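Beta-carbonic anhydrase (Methanothermobacter thermautotrophicus, PDB 1G5C) catalyses the reversible hydration of carbon dioxide to bicarbonate as a zinc-containing carbonic anhydrase of the beta class. Local coordinates at residues G65-A70 and S142-E147; K137-S142 and I149-L154. All coordinates share one frame; numbering follows the deposited sequence.

Contact 1 (G65-A70 and S142-E147); sequences GVIRSA and SPLIPE. With CA (calcium ion), chain H.
Ile67, on helix 64-77, turns its side chain onto a type I beta turn, Ser142 to Ile145, in the loop that joins helix 128-141 to strand 150-156 of this alpha/beta fold. One methyl, Ile67 CG2, does the touching. With CG1 lodged beside the backbone N (chi1 -69°) and CG2 anti to it, the CG2 methyl is the branch directed at the turn. The side chains of Ile67 and Leu144 meet at a slant, with Ile67 CG2 3.9 Å from Leu144 CD1; Leu144 CB also borders the same methyl. Ile145 approaches differently: its bond from backbone to CB is not aimed at the helix, but chi2 of -57° folds the end of the chain back, bringing Ile145 CD1 to 4.4 Å from Ile67 CG2.

The third neighbour of the methyl is polar. Ser142 OG lies 3.7 Å from Ile67 CG2, a van der Waals contact. The hydroxyl also serves its own loop: Ser142 OG accepts from Leu144 N at 3.1 Å with an N-H...O angle of 156°. This is an ST turn. Inside the beta turn Ile145 N also bonds to Ser142 O at 2.9 Å, so Ser142 grips the turn through both its hydroxyl and its carbonyl.

Around these side chains, Leu139 of helix 128-141 packs on Ile145, and Leu144 O receives a hydrogen bond from Tyr75 OH, tying the turn to helix 64-77 a second time. Leu144 also packs on Val113 of the second subunit, so the contact borders the dimer interface. Farther along the loop, away from the helix, a calcium ion is bound by the backbone: Glu147 O lies 2.4 Å from the calcium and water 1 lies 2.6 Å from it.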
loop_
_atom_site.group_PDB
_atom_site.type_symbol
_atom_site.label_atom_id
_atom_site.label_comp_id
_atom_site.label_asym_id
_atom_site.label_seq_id
_atom_site.Cartn_x
_atom_site.Cartn_y
_atom_site.Cartn_z
ATOM N N GLY A 65 9.375 -2.113 -4.056
ATOM C CA GLY A 65 8.588 -1.598 -2.946
ATOM C C GLY A 65 7.517 -2.583 -2.506
ATOM O O GLY A 65 7.276 -2.763 -1.317
ATOM N N VAL A 66 6.864 -3.221 -3.471
ATOM C CA VAL A 66 5.835 -4.191 -3.156
ATOM C C VAL A 66 6.436 -5.400 -2.442
ATOM O O VAL A 66 5.894 -5.876 -1.432
ATOM C CB VAL A 66 5.108 -4.641 -4.449
ATOM C CG1 VAL A 66 4.247 -5.873 -4.180
ATOM C CG2 VAL A 66 4.248 -3.500 -4.956
ATOM N N ILE A 67 7.564 -5.892 -2.960
ATOM C CA ILE A 67 8.211 -7.045 -2.359
ATOM C C ILE A 67 8.610 -6.748 -0.911
ATOM O O ILE A 67 8.398 -7.567 -0.024
ATOM C CB ILE A 67 9.450 -7.472 -3.194
ATOM C CG1 ILE A 67 8.975 -8.038 -4.542
ATOM C CG2 ILE A 67 10.269 -8.512 -2.436
ATOM C CD1 ILE A 67 10.089 -8.215 -5.581
ATOM N N ARG A 68 9.164 -5.567 -0.671
ATOM C CA ARG A 68 9.560 -5.185 0.675
ATOM C C ARG A 68 8.369 -5.093 1.641
ATOM O O ARG A 68 8.480 -5.476 2.813
ATOM C CB ARG A 68 10.337 -3.858 0.617
ATOM C CG ARG A 68 11.867 -4.062 0.477
ATOM C CD ARG A 68 12.504 -3.112 -0.531
ATOM N NE ARG A 68 11.902 -1.782 -0.498
ATOM C CZ ARG A 68 12.073 -0.857 -1.438
ATOM N N SER A 69 7.233 -4.594 1.161
ATOM C CA SER A 69 6.045 -4.484 1.999
ATOM C C SER A 69 5.491 -5.876 2.269
ATOM O O SER A 69 5.056 -6.185 3.381
ATOM C CB SER A 69 4.975 -3.619 1.314
ATOM O OG SER A 69 5.244 -2.234 1.500
ATOM N N ALA A 70 5.506 -6.728 1.251
ATOM C CA ALA A 70 5.017 -8.093 1.429
ATOM C C ALA A 70 5.928 -8.832 2.419
ATOM O O ALA A 70 5.451 -9.580 3.276
ATOM C CB ALA A 70 4.982 -8.817 0.093
ATOM N N SER A 142 11.560 -14.319 -5.762
ATOM C CA SER A 142 12.307 -13.487 -4.838
ATOM C C SER A 142 12.869 -14.196 -3.623
ATOM O O SER A 142 12.163 -14.927 -2.931
ATOM C CB SER A 142 11.451 -12.302 -4.368
ATOM O OG SER A 142 12.112 -11.595 -3.324
ATOM N N PRO A 143 14.173 -13.994 -3.355
ATOM C CA PRO A 143 14.819 -14.617 -2.193
ATOM C C PRO A 143 14.229 -14.093 -0.868
ATOM O O PRO A 143 14.501 -14.638 0.204
ATOM C CB PRO A 143 16.299 -14.258 -2.379
ATOM C CG PRO A 143 16.251 -12.981 -3.193
ATOM C CD PRO A 143 15.158 -13.276 -4.188
ATOM N N LEU A 144 13.414 -13.040 -0.945
ATOM C CA LEU A 144 12.770 -12.481 0.249
ATOM C C LEU A 144 11.439 -13.182 0.523
ATOM O O LEU A 144 10.875 -13.074 1.615
ATOM C CB LEU A 144 12.491 -10.987 0.066
ATOM C CG LEU A 144 13.578 -10.017 0.492
ATOM C CD1 LEU A 144 13.164 -8.590 0.153
ATOM C CD2 LEU A 144 13.814 -10.173 1.988
ATOM N N ILE A 145 10.927 -13.886 -0.478
ATOM C CA ILE A 145 9.658 -14.588 -0.320
ATOM C C ILE A 145 9.908 -16.099 -0.154
ATOM O O ILE A 145 10.315 -16.773 -1.106
ATOM C CB ILE A 145 8.754 -14.356 -1.556
ATOM C CG1 ILE A 145 8.648 -12.852 -1.865
ATOM C CG2 ILE A 145 7.380 -14.955 -1.311
ATOM C CD1 ILE A 145 8.108 -11.987 -0.700
ATOM N N PRO A 146 9.668 -16.648 1.052
ATOM C CA PRO A 146 9.885 -18.085 1.283
ATOM C C PRO A 146 8.906 -18.907 0.457
ATOM O O PRO A 146 7.756 -18.490 0.243
ATOM C CB PRO A 146 9.632 -18.253 2.788
ATOM C CG PRO A 146 9.902 -16.896 3.356
ATOM C CD PRO A 146 9.314 -15.964 2.306
ATOM N N GLU A 147 9.344 -20.074 -0.008
ATOM C CA GLU A 147 8.452 -20.905 -0.803
ATOM C C GLU A 147 7.314 -21.435 0.033
ATOM O O GLU A 147 6.319 -21.836 -0.505
ATOM C CB GLU A 147 9.202 -22.054 -1.482
ATOM C CG GLU A 147 10.046 -21.573 -2.644
ATOM C CD GLU A 147 10.659 -22.707 -3.445
ATOM O OE1 GLU A 147 10.655 -23.859 -2.946
ATOM O OE2 GLU A 147 11.161 -22.433 -4.563
HETATM CA CA CA H . 5.049 -23.715 -1.403
HETATM O O HOH W 1 3.568 -21.578 -1.790
#

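Contact 2 (K137-S142 and I149-L154); sequences KRLKSS and IGVHGL
Val151 of strand 150-156 receives the last turn of helix 128-141 in two places, through Leu139 and Lys140. The apolar part is helix-on-sheet packing of the alpha/beta type. Val151 CG1, anti to its backbone N (chi1 -175°), meets Leu139: Leu139 CD1 comes to 3.9 Å from Val151 CG1, and Leu139 CB borders the same methyl, the two side chains being angled across one another. Lys140 contributes its aliphatic stem instead. Its chain and that of Val151 run past each other in opposite directions, with Lys140 CG 4.1 Å from Val151 CB and the CG2 branch of Val151 close by.

The polar part lies at the end of Lys140. A bend at chi4 (-57°) turns the ammonium toward the start of the strand, where water 2 links the segments: it accepts from Lys140 NZ at 3.1 Å and donates to Ile149 O at 2.9 Å. The direct ion partner of Lys140 NZ is Asp169, near the C-terminus; the same carboxylate oxygen, OD2, accepts from Val151 N, so one aspartate couples lysine and strand.

Val151 faces the helix, while Gly150 and His152 bond through their backbones to strand 81-87, whose Ile82 and Ile84 pack on Leu139.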
loop_
_atom_site.group_PDB
_atom_site.type_symbol
_atom_site.label_atom_id
_atom_site.label_comp_id
_atom_site.label_asym_id
_atom_site.label_seq_id
_atom_site.Cartn_x
_atom_site.Cartn_y
_atom_site.Cartn_z
ATOM N N LYS A 137 5.163 -14.653 -10.601
ATOM C CA LYS A 137 6.507 -15.158 -10.836
ATOM C C LYS A 137 7.564 -14.371 -10.067
ATOM O O LYS A 137 8.484 -14.957 -9.496
ATOM C CB LYS A 137 6.806 -15.165 -12.336
ATOM C CG LYS A 137 6.693 -16.577 -12.935
ATOM C CD LYS A 137 6.424 -16.615 -14.447
ATOM C CE LYS A 137 6.764 -15.305 -15.135
ATOM N NZ LYS A 137 6.756 -15.445 -16.615
ATOM N N ARG A 138 7.439 -13.048 -10.037
ATOM C CA ARG A 138 8.395 -12.225 -9.313
ATOM C C ARG A 138 8.409 -12.513 -7.824
ATOM O O ARG A 138 9.470 -12.615 -7.218
ATOM C CB ARG A 138 8.107 -10.746 -9.519
ATOM C CG ARG A 138 8.801 -10.170 -10.726
ATOM C CD ARG A 138 8.498 -8.711 -10.890
ATOM N NE ARG A 138 8.278 -8.426 -12.300
ATOM C CZ ARG A 138 8.236 -7.208 -12.832
ATOM N NH1 ARG A 138 8.404 -6.131 -12.070
ATOM N NH2 ARG A 138 8.019 -7.070 -14.134
ATOM N N LEU A 139 7.230 -12.642 -7.230
ATOM C CA LEU A 139 7.153 -12.915 -5.803
ATOM C C LEU A 139 7.735 -14.291 -5.499
ATOM O O LEU A 139 8.524 -14.455 -4.573
ATOM C CB LEU A 139 5.701 -12.838 -5.319
ATOM C CG LEU A 139 5.126 -11.424 -5.153
ATOM C CD1 LEU A 139 3.650 -11.502 -4.838
ATOM C CD2 LEU A 139 5.872 -10.705 -4.030
ATOM N N LYS A 140 7.347 -15.280 -6.288
ATOM C CA LYS A 140 7.837 -16.632 -6.077
ATOM C C LYS A 140 9.339 -16.778 -6.314
ATOM O O LYS A 140 9.979 -17.608 -5.680
ATOM C CB LYS A 140 7.056 -17.609 -6.956
ATOM C CG LYS A 140 5.730 -18.008 -6.339
ATOM C CD LYS A 140 5.064 -19.087 -7.158
ATOM C CE LYS A 140 4.220 -19.987 -6.268
ATOM N NZ LYS A 140 5.030 -20.617 -5.157
ATOM N N SER A 141 9.890 -15.954 -7.198
ATOM C CA SER A 141 11.320 -15.977 -7.528
ATOM C C SER A 141 12.187 -15.190 -6.542
ATOM O O SER A 141 13.408 -15.358 -6.502
ATOM C CB SER A 141 11.543 -15.373 -8.912
ATOM O OG SER A 141 10.731 -16.000 -9.888
ATOM N N SER A 142 11.560 -14.319 -5.762
ATOM C CA SER A 142 12.307 -13.487 -4.838
ATOM C C SER A 142 12.869 -14.196 -3.623
ATOM O O SER A 142 12.163 -14.927 -2.931
ATOM C CB SER A 142 11.451 -12.302 -4.368
ATOM O OG SER A 142 12.112 -11.595 -3.324
ATOM N N ILE A 149 5.319 -19.745 1.444
ATOM C CA ILE A 149 4.240 -18.759 1.292
ATOM C C ILE A 149 3.394 -19.057 0.042
ATOM O O ILE A 149 3.926 -19.237 -1.050
ATOM C CB ILE A 149 4.812 -17.310 1.165
ATOM C CG1 ILE A 149 5.792 -17.024 2.311
ATOM C CG2 ILE A 149 3.676 -16.295 1.190
ATOM C CD1 ILE A 149 5.204 -17.261 3.723
ATOM N N GLY A 150 2.075 -19.118 0.195
ATOM C CA GLY A 150 1.244 -19.369 -0.970
ATOM C C GLY A 150 1.039 -18.073 -1.736
ATOM O O GLY A 150 0.703 -17.052 -1.128
ATOM N N VAL A 151 1.247 -18.093 -3.053
ATOM C CA VAL A 151 1.089 -16.891 -3.875
ATOM C C VAL A 151 0.112 -17.183 -5.012
ATOM O O VAL A 151 0.361 -18.051 -5.866
ATOM C CB VAL A 151 2.447 -16.426 -4.437
ATOM C CG1 VAL A 151 2.288 -15.112 -5.181
ATOM C CG2 VAL A 151 3.441 -16.257 -3.300
ATOM N N HIS A 152 -1.014 -16.472 -4.995
ATOM C CA HIS A 152 -2.075 -16.673 -5.969
ATOM C C HIS A 152 -2.276 -15.448 -6.844
ATOM O O HIS A 152 -1.973 -14.326 -6.441
ATOM C CB HIS A 152 -3.384 -16.999 -5.234
ATOM C CG HIS A 152 -3.234 -18.061 -4.178
ATOM N ND1 HIS A 152 -3.015 -19.384 -4.483
ATOM C CD2 HIS A 152 -3.270 -17.983 -2.825
ATOM C CE1 HIS A 152 -2.927 -20.084 -3.362
ATOM N NE2 HIS A 152 -3.075 -19.256 -2.345
ATOM N N GLY A 153 -2.793 -15.671 -8.047
ATOM C CA GLY A 153 -3.034 -14.576 -8.960
ATOM C C GLY A 153 -4.470 -14.644 -9.435
ATOM O O GLY A 153 -4.926 -15.698 -9.881
ATOM N N LEU A 154 -5.178 -13.520 -9.342
ATOM C CA LEU A 154 -6.574 -13.450 -9.740
ATOM C C LEU A 154 -6.792 -12.163 -10.492
ATOM O O LEU A 154 -5.992 -11.234 -10.395
ATOM C CB LEU A 154 -7.500 -13.404 -8.505
ATOM C CG LEU A 154 -7.397 -14.459 -7.401
ATOM C CD1 LEU A 154 -8.380 -14.125 -6.276
ATOM C CD2 LEU A 154 -7.691 -15.820 -7.972
HETATM O O HOH W 2 6.159 -18.823 -2.854
#

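Contacts 1 and 2 have centres 9 Å apart and touch each other, on the same side of the chain's centre. Along the chain the order is 65-70, 137-142, 142-147, 149-154: their segments interleave and share Ser142, where helix 128-141 gives way to the loop. Leu139 joins the two, its CD2 lying 4.1 Å from Ile67 CG1. Helix 128-141 packs on strand 150-156 in contact 2, while the loop after it rests on helix 64-77 in contact 1. Strand 150-156 runs parallel beside strand 81-87; helix 128-141 is the last helix of the connection between these parallel neighbours, and the loop after it packs on the earlier helix 64-77.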